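Local coordinates for histone-lysine N-methyltransferase, H3 lysine-9 specific SUVH6 (Arabidopsis thaliana, PDB 6A5K), which methylates histone H3 at its H3K9 site using S-adenosylmethionine and, through its SRA domain, probably binds methylated non-CG DNA, at residues D125-T130 with F215-I220. The protein carries 1 engineered substitution. Numbering follows the deposited sequence.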
loop_
_atom_site.group_PDB
_atom_site.type_symbol
_atom_site.label_atom_id
_atom_site.label_comp_id
_atom_site.label_asym_id
_atom_site.label_seq_id
_atom_site.Cartn_x
_atom_site.Cartn_y
_atom_site.Cartn_z
ATOM N N ASP A 125 -15.123 15.302 -15.274
ATOM C CA ASP A 125 -14.069 16.309 -15.176
ATOM C C ASP A 125 -14.518 17.546 -14.396
ATOM O O ASP A 125 -13.707 18.427 -14.103
ATOM C CB ASP A 125 -13.588 16.723 -16.569
ATOM C CG ASP A 125 -14.713 17.237 -17.448
ATOM O OD1 ASP A 125 -15.849 16.727 -17.327
ATOM O OD2 ASP A 125 -14.458 18.153 -18.263
ATOM N N VAL A 126 -15.800 17.601 -14.050
ATOM C CA VAL A 126 -16.369 18.762 -13.364
ATOM C C VAL A 126 -16.582 18.499 -11.867
ATOM O O VAL A 126 -17.022 17.426 -11.462
ATOM C CB VAL A 126 -17.709 19.184 -14.007
ATOM C CG1 VAL A 126 -18.290 20.403 -13.307
ATOM C CG2 VAL A 126 -17.514 19.471 -15.487
ATOM N N LEU A 127 -16.264 19.497 -11.053
ATOM C CA LEU A 127 -16.335 19.384 -9.603
ATOM C C LEU A 127 -16.933 20.666 -9.025
ATOM O O LEU A 127 -16.541 21.756 -9.422
ATOM C CB LEU A 127 -14.931 19.118 -9.043
ATOM C CG LEU A 127 -14.620 19.063 -7.548
ATOM C CD1 LEU A 127 -13.446 18.126 -7.322
ATOM C CD2 LEU A 127 -14.307 20.436 -6.991
ATOM N N THR A 128 -17.891 20.548 -8.112
ATOM C CA THR A 128 -18.378 21.724 -7.393
ATOM C C THR A 128 -17.871 21.686 -5.960
ATOM O O THR A 128 -17.999 20.679 -5.271
ATOM C CB THR A 128 -19.916 21.825 -7.387
ATOM O OG1 THR A 128 -20.451 20.828 -6.513
ATOM C CG2 THR A 128 -20.484 21.643 -8.782
ATOM N N TYR A 129 -17.295 22.796 -5.518
ATOM C CA TYR A 129 -16.609 22.857 -4.239
ATOM C C TYR A 129 -17.203 23.953 -3.360
ATOM O O TYR A 129 -17.423 25.066 -3.824
ATOM C CB TYR A 129 -15.117 23.103 -4.459
ATOM C CG TYR A 129 -14.342 23.288 -3.185
ATOM C CD1 TYR A 129 -13.986 22.192 -2.401
ATOM C CD2 TYR A 129 -13.965 24.552 -2.758
ATOM C CE1 TYR A 129 -13.274 22.359 -1.226
ATOM C CE2 TYR A 129 -13.257 24.725 -1.588
ATOM C CZ TYR A 129 -12.913 23.628 -0.826
ATOM O OH TYR A 129 -12.209 23.813 0.342
ATOM N N THR A 130 -17.458 23.645 -2.092
ATOM C CA THR A 130 -18.052 24.628 -1.191
ATOM C C THR A 130 -16.983 25.351 -0.369
ATOM O O THR A 130 -16.090 24.728 0.201
ATOM C CB THR A 130 -19.074 23.974 -0.258
ATOM O OG1 THR A 130 -20.025 23.249 -1.045
ATOM C CG2 THR A 130 -19.805 25.032 0.565
ATOM N N PHE A 215 -17.830 26.982 -5.917
ATOM C CA PHE A 215 -16.911 27.148 -7.038
ATOM C C PHE A 215 -17.054 25.963 -7.983
ATOM O O PHE A 215 -17.185 24.827 -7.534
ATOM C CB PHE A 215 -15.454 27.247 -6.545
ATOM C CG PHE A 215 -15.211 28.364 -5.563
ATOM C CD1 PHE A 215 -15.519 28.204 -4.216
ATOM C CD2 PHE A 215 -14.655 29.566 -5.981
ATOM C CE1 PHE A 215 -15.290 29.226 -3.309
ATOM C CE2 PHE A 215 -14.421 30.595 -5.083
ATOM C CZ PHE A 215 -14.743 30.426 -3.744
ATOM N N GLN A 216 -17.031 26.212 -9.287
ATOM C CA GLN A 216 -16.994 25.108 -10.237
ATOM C C GLN A 216 -15.597 24.976 -10.823
ATOM O O GLN A 216 -15.048 25.937 -11.345
ATOM C CB GLN A 216 -18.022 25.298 -11.357
ATOM C CG GLN A 216 -17.895 24.269 -12.469
ATOM C CD GLN A 216 -18.994 24.390 -13.496
ATOM O OE1 GLN A 216 -20.163 24.171 -13.191
ATOM N NE2 GLN A 216 -18.627 24.738 -14.720
ATOM N N LEU A 217 -15.026 23.781 -10.723
ATOM C CA LEU A 217 -13.715 23.495 -11.289
ATOM C C LEU A 217 -13.833 22.436 -12.377
ATOM O O LEU A 217 -14.702 21.568 -12.315
ATOM C CB LEU A 217 -12.736 23.022 -10.211
ATOM C CG LEU A 217 -12.377 23.980 -9.070
ATOM C CD1 LEU A 217 -13.456 23.988 -7.990
ATOM C CD2 LEU A 217 -11.016 23.637 -8.470
ATOM N N ARG A 218 -12.957 22.515 -13.374
ATOM C CA ARG A 218 -12.931 21.526 -14.444
ATOM C C ARG A 218 -11.514 20.989 -14.625
ATOM O O ARG A 218 -10.545 21.749 -14.677
ATOM C CB ARG A 218 -13.454 22.117 -15.760
ATOM C CG ARG A 218 -13.538 21.100 -16.892
ATOM C CD ARG A 218 -14.014 21.740 -18.197
ATOM N NE ARG A 218 -15.327 22.365 -18.057
ATOM C CZ ARG A 218 -16.480 21.747 -18.295
ATOM N NH1 ARG A 218 -16.488 20.479 -18.681
ATOM N NH2 ARG A 218 -17.627 22.396 -18.142
ATOM N N ARG A 219 -11.412 19.671 -14.721
ATOM C CA ARG A 219 -10.122 19.005 -14.810
ATOM C C ARG A 219 -9.396 19.352 -16.105
ATOM O O ARG A 219 -9.987 19.347 -17.183
ATOM C CB ARG A 219 -10.310 17.494 -14.697
ATOM C CG ARG A 219 -9.066 16.736 -14.272
ATOM C CD ARG A 219 -9.438 15.323 -13.876
ATOM N NE ARG A 219 -8.323 14.598 -13.279
ATOM C CZ ARG A 219 -7.665 13.608 -13.878
ATOM N NH1 ARG A 219 -8.006 13.220 -15.100
ATOM N NH2 ARG A 219 -6.671 12.998 -13.250
ATOM N N ILE A 220 -8.111 19.665 -15.987
ATOM C CA ILE A 220 -7.294 19.977 -17.154
ATOM C C ILE A 220 -7.069 18.723 -17.996
ATOM O O ILE A 220 -6.624 17.702 -17.482
ATOM C CB ILE A 220 -5.942 20.588 -16.732
ATOM C CG1 ILE A 220 -6.168 21.963 -16.091
ATOM C CG2 ILE A 220 -4.994 20.693 -17.922
ATOM C CD1 ILE A 220 -4.955 22.495 -15.376
HETATM O O HOH W 1 -18.084 17.518 -18.525
#
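Leu127 and Leu217 form an antiparallel hydrogen-bonded pair, Leu127 N to Leu217 O at 2.9 Å and Leu217 N to Leu127 O at 2.8 Å, where strand 126-130 runs antiparallel to the 215-219 part of strand 211-219 in the curled beta sheet of the SRA domain. Tyr129 and Phe215 form the next such pair. Their apolar side chains share one face, where Tyr129, Phe215 and Leu217 are buried: Leu217 CD1 meets Leu127 CD2 at 3.8 Å and also packs on Tyr129 CB, while Leu161 of helix 156-167 touches both aromatic side chains. The other face is more polar and suits amphiphilic residues: Gln216 CG lies 4.0 Å from Val126 CG1, while its amide NE2 hydrogen-bonds Glu199. Arg218 leaves the backbone extended, then turns at chi3 (-59°), bringing its guanidinium over Val126 and beside Asp125. Arg218 NH1 meets Asp125 OD2 at 3.1 Å in a salt bridge, on the syn side but tilted 35° out of the carboxylate plane, and NE pairs with Glu199. A methionine in place of Arg218 would probably leave both carboxylates without their cationic mate. The Val126 methyl CG2 sits 3.4 Å above the guanidinium plane of Arg218, offset toward its rim.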